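Local coordinates for Exo-arabinanase (Penicillium chrysogenum, PDB 3A72), which hydrolyses alpha-1,5-linked arabinan from its chain ends, probably releasing arabinobiose, as an exo-acting glycoside hydrolase with a six-bladed beta-propeller fold, at residues Y86-R91 with G159-Y164; F153-K158 with P208-L213. One frame throughout, in Å; residues are numbered along the deposited sequence.

Interaction 1: Y86-R91 with G159-Y164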
ATOM      1  N   TYR A  86       5.350  -3.792  -7.466  1.00  4.63           N
ATOM      2  CA  TYR A  86       6.327  -2.725  -7.706  1.00  4.77           C
ATOM      3  C   TYR A  86       7.194  -3.039  -8.934  1.00  4.80           C
ATOM      4  O   TYR A  86       7.927  -4.035  -8.937  1.00  5.65           O
ATOM      5  CB  TYR A  86       7.256  -2.566  -6.514  1.00  4.81           C
ATOM      6  CG  TYR A  86       8.131  -1.352  -6.565  1.00  4.61           C
ATOM      7  CD1 TYR A  86       7.611  -0.075  -6.775  1.00  5.72           C
ATOM      8  CD2 TYR A  86       9.511  -1.438  -6.406  1.00  5.73           C
ATOM      9  CE1 TYR A  86       8.406   1.044  -6.829  1.00  5.53           C
ATOM     10  CE2 TYR A  86      10.337  -0.304  -6.433  1.00  5.99           C
ATOM     11  CZ  TYR A  86       9.774   0.908  -6.640  1.00  5.37           C
ATOM     12  OH  TYR A  86      10.617   2.030  -6.647  1.00  6.26           O
ATOM     13  N   SER A  87       7.084  -2.215  -9.946  1.00  5.17           N
ATOM     14  CA  SER A  87       7.943  -2.295 -11.147  1.00  5.59           C
ATOM     15  C   SER A  87       9.230  -1.567 -10.825  1.00  5.61           C
ATOM     16  O   SER A  87       9.217  -0.361 -10.541  1.00  6.57           O
ATOM     17  CB  SER A  87       7.214  -1.689 -12.333  1.00  6.72           C
ATOM     18  OG  SER A  87       8.012  -1.719 -13.493  1.00  8.65           O
ATOM     19  N   LEU A  88      10.380  -2.266 -10.819  1.00  5.76           N
ATOM     20  CA  LEU A  88      11.631  -1.607 -10.472  1.00  5.62           C
ATOM     21  C   LEU A  88      11.917  -0.472 -11.436  1.00  6.25           C
ATOM     22  O   LEU A  88      12.000  -0.695 -12.639  1.00  6.77           O
ATOM     23  CB  LEU A  88      12.827  -2.580 -10.547  1.00  6.74           C
ATOM     24  CG  LEU A  88      12.976  -3.570  -9.375  1.00  6.65           C
ATOM     25  CD1 LEU A  88      14.242  -4.338  -9.599  1.00  7.83           C
ATOM     26  CD2 LEU A  88      13.029  -2.837  -8.039  1.00  7.41           C
ATOM     27  N   PRO A  89      12.150   0.754 -10.907  1.00  6.46           N
ATOM     28  CA  PRO A  89      12.509   1.847 -11.784  1.00  7.24           C
ATOM     29  C   PRO A  89      13.942   1.940 -12.168  1.00  7.51           C
ATOM     30  O   PRO A  89      14.328   2.782 -12.999  1.00  9.32           O
ATOM     31  CB  PRO A  89      12.092   3.101 -10.958  1.00  8.59           C
ATOM     32  CG  PRO A  89      11.971   2.678  -9.582  1.00 20.09           C
ATOM     33  CD  PRO A  89      11.838   1.193  -9.548  1.00  8.16           C
ATOM     34  N   GLU A  90      14.763   1.066 -11.601  1.00  7.82           N
ATOM     35  CA  GLU A  90      16.192   0.953 -11.870  1.00  8.20           C
ATOM     36  C   GLU A  90      16.627  -0.452 -11.524  1.00  7.64           C
ATOM     37  O   GLU A  90      15.957  -1.130 -10.735  1.00  8.36           O
ATOM     38  CB  GLU A  90      16.985   1.998 -11.093  1.00  8.99           C
ATOM     39  CG  GLU A  90      16.941   1.821  -9.611  1.00 10.79           C
ATOM     40  CD  GLU A  90      17.689   2.845  -8.862  1.00 14.60           C
ATOM     41  OE1 GLU A  90      18.944   2.811  -8.912  1.00 18.17           O
ATOM     42  OE2 GLU A  90      17.050   3.679  -8.203  1.00 24.65           O
ATOM     43  N   ARG A  91      17.755  -0.877 -12.059  1.00  7.68           N
ATOM     44  CA  ARG A  91      18.334  -2.177 -11.716  1.00  7.84           C
ATOM     45  C   ARG A  91      18.614  -2.202 -10.225  1.00  7.76           C
ATOM     46  O   ARG A  91      19.142  -1.250  -9.659  1.00  8.53           O
ATOM     47  CB  ARG A  91      19.610  -2.345 -12.539  1.00  9.43           C
ATOM     48  CG  ARG A  91      20.462  -3.559 -12.132  1.00  9.20           C
ATOM     49  CD  ARG A  91      21.572  -3.848 -13.128  1.00 10.15           C
ATOM     50  NE  ARG A  91      21.174  -4.551 -14.328  1.00  9.86           N
ATOM     51  CZ  ARG A  91      21.037  -5.882 -14.434  1.00 11.68           C
ATOM     52  NH1 ARG A  91      21.204  -6.643 -13.362  1.00 13.34           N
ATOM     53  NH2 ARG A  91      20.730  -6.457 -15.587  1.00 16.25           N
ATOM     54  N   GLY A 159      20.055   2.259  -6.298  1.00 10.72           N
ATOM     55  CA  GLY A 159      20.442   0.911  -6.514  1.00 11.05           C
ATOM     56  C   GLY A 159      20.040  -0.051  -5.419  1.00  9.45           C
ATOM     57  O   GLY A 159      20.480  -1.219  -5.433  1.00 11.03           O
ATOM     58  N   LYS A 160      19.216   0.391  -4.490  1.00  8.35           N
ATOM     59  CA  LYS A 160      18.741  -0.413  -3.380  1.00  8.34           C
ATOM     60  C   LYS A 160      17.218  -0.478  -3.403  1.00  7.47           C
ATOM     61  O   LYS A 160      16.563   0.439  -3.907  1.00  8.60           O
ATOM     62  CB  LYS A 160      19.168   0.221  -2.048  1.00  9.95           C
ATOM     63  CG  LYS A 160      20.681   0.333  -1.895  1.00 12.16           C
ATOM     64  CD  LYS A 160      21.072   1.146  -0.633  1.00 17.15           C
ATOM     65  CE  LYS A 160      20.895   2.659  -0.826  1.00 21.94           C
ATOM     66  NZ  LYS A 160      21.266   3.339   0.491  1.00 25.62           N
ATOM     67  N   LEU A 161      16.703  -1.536  -2.820  1.00  7.07           N
ATOM     68  CA  LEU A 161      15.282  -1.641  -2.581  1.00  6.25           C
ATOM     69  C   LEU A 161      15.016  -1.588  -1.064  1.00  5.80           C
ATOM     70  O   LEU A 161      15.671  -2.331  -0.312  1.00  6.85           O
ATOM     71  CB  LEU A 161      14.686  -2.917  -3.154  1.00  6.62           C
ATOM     72  CG  LEU A 161      13.177  -3.065  -3.074  1.00  6.78           C
ATOM     73  CD1 LEU A 161      12.501  -2.072  -3.987  1.00  7.64           C
ATOM     74  CD2 LEU A 161      12.727  -4.467  -3.409  1.00  8.53           C
ATOM     75  N   ILE A 162      14.104  -0.713  -0.696  1.00  5.70           N
ATOM     76  CA  ILE A 162      13.659  -0.562   0.660  1.00  5.36           C
ATOM     77  C   ILE A 162      12.277  -1.196   0.791  1.00  5.30           C
ATOM     78  O   ILE A 162      11.386  -0.941  -0.034  1.00  5.82           O
ATOM     79  CB  ILE A 162      13.589   0.917   1.085  1.00  5.59           C
ATOM     80  CG1 ILE A 162      14.918   1.649   0.838  1.00  6.59           C
ATOM     81  CG2 ILE A 162      13.154   1.080   2.506  1.00  5.77           C
ATOM     82  CD1 ILE A 162      14.754   3.178   0.829  1.00  8.82           C
ATOM     83  N   CYS A 163      12.084  -2.004   1.838  1.00  5.02           N
ATOM     84  CA  CYS A 163      10.760  -2.497   2.198  1.00  4.90           C
ATOM     85  C   CYS A 163      10.397  -1.921   3.576  1.00  4.75           C
ATOM     86  O   CYS A 163      11.028  -2.243   4.567  1.00  5.25           O
ATOM     87  CB  CYS A 163      10.714  -4.012   2.264  1.00  5.19           C
ATOM     88  SG  CYS A 163       9.040  -4.624   2.614  1.00  6.51           S
ATOM     89  N   TYR A 164       9.421  -1.026   3.557  1.00  4.71           N
ATOM     90  CA  TYR A 164       8.802  -0.497   4.789  1.00  4.57           C
ATOM     91  C   TYR A 164       7.685  -1.429   5.189  1.00  4.66           C
ATOM     92  O   TYR A 164       6.947  -1.917   4.330  1.00  5.64           O
ATOM     93  CB  TYR A 164       8.233   0.884   4.546  1.00  5.03           C
ATOM     94  CG  TYR A 164       9.177   1.941   3.993  1.00  4.82           C
ATOM     95  CD1 TYR A 164       9.959   2.731   4.810  1.00  4.88           C
ATOM     96  CD2 TYR A 164       9.249   2.144   2.595  1.00  5.60           C
ATOM     97  CE1 TYR A 164      10.801   3.690   4.274  1.00  5.05           C
ATOM     98  CE2 TYR A 164      10.065   3.107   2.066  1.00  5.40           C
ATOM     99  CZ  TYR A 164      10.857   3.888   2.901  1.00  5.41           C
ATOM    100  OH  TYR A 164      11.644   4.848   2.325  1.00  6.85           O
TER
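Two neighbouring blades of the propeller meet here through a small apolar cluster and one polar link: Y86, near the end of innermost strand 82-87 of one blade, and L88 just beyond it face L161 on the second strand of the next, while E90 reaches the turn before that strand. The methyl CD1 of L161 does all the apolar touching. It approaches CE2 of Y86 obliquely, at 3.7 Å, the two side chains running antiparallel past one another. On L88 the same methyl lies 4.2 Å from CD2, and here L88 comes in perpendicular to L161; L101 of strand 100-106 packs against both leucines. The Y86 ring is tied down at its far end, where OH bonds to the backbone N of A156.

E90 makes the polar link. Its CG sits between the backbone N and the carbonyl carbon (chi1 66°), and the chain then runs extended to the turn, where OE1 takes the N-H of G159 at 2.9 Å. The bond is bent, with an angle of 130° at the hydrogen, and the nitrogen comes from above the carboxylate plane, 57° out of it. G159 turns the chain here with a positive phi. A loop after one blade's inner strand resting on the first hairpin of the following blade is a typical interblade contact of a beta-propeller.

Interaction 2: F153-K158 with P208-L213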
ATOM      1  N   PHE A 153       5.563  -2.094   1.854  1.00  4.21           N
ATOM      2  CA  PHE A 153       5.578  -1.035   0.846  1.00  3.92           C
ATOM      3  C   PHE A 153       7.000  -0.974   0.284  1.00  3.89           C
ATOM      4  O   PHE A 153       7.945  -0.880   1.077  1.00  4.99           O
ATOM      5  CB  PHE A 153       5.158   0.325   1.450  1.00  4.10           C
ATOM      6  CG  PHE A 153       5.015   1.398   0.381  1.00  3.98           C
ATOM      7  CD1 PHE A 153       3.790   1.603  -0.218  1.00  4.23           C
ATOM      8  CD2 PHE A 153       6.106   2.126  -0.040  1.00  4.39           C
ATOM      9  CE1 PHE A 153       3.662   2.498  -1.263  1.00  4.81           C
ATOM     10  CE2 PHE A 153       5.983   3.025  -1.098  1.00  4.37           C
ATOM     11  CZ  PHE A 153       4.783   3.194  -1.696  1.00  5.02           C
ATOM     12  N   LEU A 154       7.152  -1.061  -1.019  1.00  4.63           N
ATOM     13  CA  LEU A 154       8.460  -1.137  -1.673  1.00  4.81           C
ATOM     14  C   LEU A 154       8.818   0.176  -2.376  1.00  4.36           C
ATOM     15  O   LEU A 154       7.969   0.767  -3.033  1.00  5.16           O
ATOM     16  CB  LEU A 154       8.494  -2.262  -2.714  1.00  5.15           C
ATOM     17  CG  LEU A 154       8.232  -3.681  -2.193  1.00  5.17           C
ATOM     18  CD1 LEU A 154       8.224  -4.685  -3.321  1.00  5.44           C
ATOM     19  CD2 LEU A 154       9.262  -4.114  -1.139  1.00  7.08           C
ATOM     20  N   LEU A 155      10.085   0.565  -2.265  1.00  4.86           N
ATOM     21  CA  LEU A 155      10.583   1.780  -2.907  1.00  5.12           C
ATOM     22  C   LEU A 155      12.059   1.584  -3.219  1.00  5.15           C
ATOM     23  O   LEU A 155      12.822   1.202  -2.297  1.00  6.17           O
ATOM     24  CB  LEU A 155      10.375   2.962  -2.000  1.00  6.44           C
ATOM     25  CG  LEU A 155      10.882   4.344  -2.500  1.00  7.75           C
ATOM     26  CD1 LEU A 155       9.895   5.460  -2.160  1.00 12.83           C
ATOM     27  CD2 LEU A 155      12.221   4.642  -1.959  1.00 11.82           C
ATOM     28  N   ALA A 156      12.506   1.819  -4.421  1.00  5.60           N
ATOM     29  CA  ALA A 156      13.918   1.768  -4.790  1.00  6.20           C
ATOM     30  C   ALA A 156      14.533   3.161  -4.749  1.00  7.12           C
ATOM     31  O   ALA A 156      13.901   4.159  -5.091  1.00  8.24           O
ATOM     32  CB  ALA A 156      14.093   1.160  -6.172  1.00  7.61           C
ATOM     33  N   ASN A 157      15.821   3.196  -4.402  1.00  7.40           N
ATOM     34  CA  ASN A 157      16.597   4.418  -4.400  1.00  8.05           C
ATOM     35  C   ASN A 157      18.072   4.042  -4.475  1.00  9.06           C
ATOM     36  O   ASN A 157      18.507   3.182  -3.712  1.00  9.65           O
ATOM     37  CB  ASN A 157      16.349   5.205  -3.142  1.00  8.90           C
ATOM     38  CG  ASN A 157      17.101   6.512  -3.123  1.00  8.92           C
ATOM     39  OD1 ASN A 157      16.996   7.326  -4.064  1.00 10.90           O
ATOM     40  ND2 ASN A 157      17.863   6.697  -2.056  1.00 11.54           N
ATOM     41  N   LYS A 158      18.811   4.673  -5.375  1.00 10.69           N
ATOM     42  CA  LYS A 158      20.262   4.520  -5.419  1.00 11.75           C
ATOM     43  C   LYS A 158      20.693   3.059  -5.447  1.00 11.45           C
ATOM     44  O   LYS A 158      21.633   2.635  -4.754  1.00 12.83           O
ATOM     45  CB  LYS A 158      20.955   5.259  -4.264  1.00 18.86           C
ATOM     46  CG  LYS A 158      20.740   6.758  -4.321  1.00 27.86           C
ATOM     47  CD  LYS A 158      21.375   7.682  -3.300  1.00 46.04           C
ATOM     48  CE  LYS A 158      21.976   7.248  -1.988  1.00 64.29           C
ATOM     49  NZ  LYS A 158      22.520   8.329  -1.089  1.00 75.04           N
ATOM     50  N   PRO A 208       2.526   2.000   6.495  1.00  4.33           N
ATOM     51  CA  PRO A 208       3.343   3.047   5.862  1.00  4.23           C
ATOM     52  C   PRO A 208       3.198   3.062   4.365  1.00  3.97           C
ATOM     53  O   PRO A 208       3.309   2.010   3.696  1.00  4.47           O
ATOM     54  CB  PRO A 208       4.770   2.646   6.275  1.00  5.22           C
ATOM     55  CG  PRO A 208       4.704   1.123   6.400  1.00  4.86           C
ATOM     56  CD  PRO A 208       3.323   0.843   6.948  1.00  4.87           C
ATOM     57  N   VAL A 209       3.034   4.272   3.809  1.00  4.03           N
ATOM     58  CA  VAL A 209       2.996   4.457   2.372  1.00  4.08           C
ATOM     59  C   VAL A 209       3.858   5.693   2.066  1.00  4.08           C
ATOM     60  O   VAL A 209       3.766   6.692   2.790  1.00  4.96           O
ATOM     61  CB  VAL A 209       1.564   4.591   1.837  1.00  4.42           C
ATOM     62  CG1 VAL A 209       1.533   4.986   0.361  1.00  4.84           C
ATOM     63  CG2 VAL A 209       0.771   3.315   2.075  1.00  5.16           C
ATOM     64  N   VAL A 210       4.675   5.647   1.011  1.00  4.17           N
ATOM     65  CA  VAL A 210       5.638   6.730   0.736  1.00  4.58           C
ATOM     66  C   VAL A 210       5.425   7.219  -0.679  1.00  4.53           C
ATOM     67  O   VAL A 210       5.203   6.421  -1.603  1.00  4.93           O
ATOM     68  CB  VAL A 210       7.072   6.245   0.939  1.00  5.37           C
ATOM     69  CG1 VAL A 210       8.068   7.363   0.705  1.00  7.35           C
ATOM     70  CG2 VAL A 210       7.262   5.681   2.325  1.00  7.23           C
ATOM     71  N   THR A 211       5.573   8.512  -0.885  1.00  5.13           N
ATOM     72  CA  THR A 211       5.673   9.081  -2.235  1.00  4.99           C
ATOM     73  C   THR A 211       6.784  10.123  -2.245  1.00  4.83           C
ATOM     74  O   THR A 211       6.900  10.957  -1.342  1.00  5.88           O
ATOM     75  CB  THR A 211       4.320   9.621  -2.719  1.00  5.31           C
ATOM     76  OG1 THR A 211       4.417   9.942  -4.129  1.00  7.56           O
ATOM     77  CG2 THR A 211       3.827  10.859  -2.047  1.00  6.70           C
ATOM     78  N   LYS A 212       7.606  10.120  -3.308  1.00  6.08           N
ATOM     79  CA  LYS A 212       8.667  11.084  -3.456  1.00  5.59           C
ATOM     80  C   LYS A 212       8.146  12.385  -4.054  1.00  5.72           C
ATOM     81  O   LYS A 212       7.417  12.398  -5.058  1.00  8.60           O
ATOM     82  CB  LYS A 212       9.767  10.495  -4.351  1.00  6.43           C
ATOM     83  CG  LYS A 212      11.032  11.328  -4.333  1.00  7.16           C
ATOM     84  CD  LYS A 212      12.147  10.684  -5.159  1.00  8.68           C
ATOM     85  CE  LYS A 212      13.471  11.436  -4.987  1.00 10.22           C
ATOM     86  NZ  LYS A 212      14.508  10.819  -5.825  1.00 12.70           N
ATOM     87  N   LEU A 213       8.540  13.508  -3.481  1.00  5.69           N
ATOM     88  CA  LEU A 213       8.126  14.823  -3.915  1.00  5.68           C
ATOM     89  C   LEU A 213       9.163  15.440  -4.856  1.00  5.40           C
ATOM     90  O   LEU A 213      10.336  15.007  -4.878  1.00  6.05           O
ATOM     91  CB  LEU A 213       7.969  15.713  -2.673  1.00  5.95           C
ATOM     92  CG  LEU A 213       6.968  15.181  -1.627  1.00  5.73           C
ATOM     93  CD1 LEU A 213       6.804  16.172  -0.492  1.00  6.33           C
ATOM     94  CD2 LEU A 213       5.629  14.822  -2.248  1.00  6.41           C
TER
HETATM   95  O   HOH W   1      14.905   8.031  -5.770  1.00 12.76           O
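The F153 ring lies with one face against the backbone of strand 204-212, over V209 and V210. CA of V209 stands 4.2 Å from the ring centroid, 19° off the normal, in a CH-pi contact, and the V210 nitrogen sits over the same face, 3.6 Å above the plane and offset toward the rim. Around the ring atoms, CE1 meets CG1 of V209 at 3.7 Å and CE2 meets CB of V210 at 4.0 Å, while CZ comes within 3.3 Å of the V210 carbonyl O. Y269 of strand 269-273 touches both F153 and V209, and the F84 ring meets F153 at a steep tilt.

With CG opposite the backbone N (chi1 -173°), the phenyl group extends from its own strand toward the neighbouring one. Two residues on, L155 lies athwart V210 and brings CD1 to 3.9 Å from CG1. Strands 153-157 and 208-212, the innermost of two successive blades, run in nearly the same direction, 27° apart, with axes 7.4 Å apart at closest approach. No direct hydrogen bond joins the two segments, so side chains fill the gap between the blades. Toward the outer end a water takes over: it donates to OD1 of N157 and accepts from NZ of K212, each at 2.8 Å. The chemistry is therefore graded, with a buried apolar seam around F153 giving way to a solvent-mediated polar bridge, so the blades cohere here mainly by dispersion and the hydrophobic effect.

How the interactions relate
Interactions 1 and 2 are successive interblade seams, on the two flanks of the blade that holds strands 149-157 and 160-167. Their centres lie 8 Å apart. The hairpin joins them directly: I162 N to L155 O and Y164 O to F153 N, both 2.8 Å, are probable backbone hydrogen bonds between its antiparallel strands. L161 CD1, busy in interaction 1, also packs 3.7 Å from L155 O, and E90 OE2 packs, without a bond, 3.5 Å from K158 N at the end of the segment of interaction 2. Of the two, interaction 2 leads toward the central glycan pocket: the P208 side chain is about 6 Å from a bound arabinofuranose.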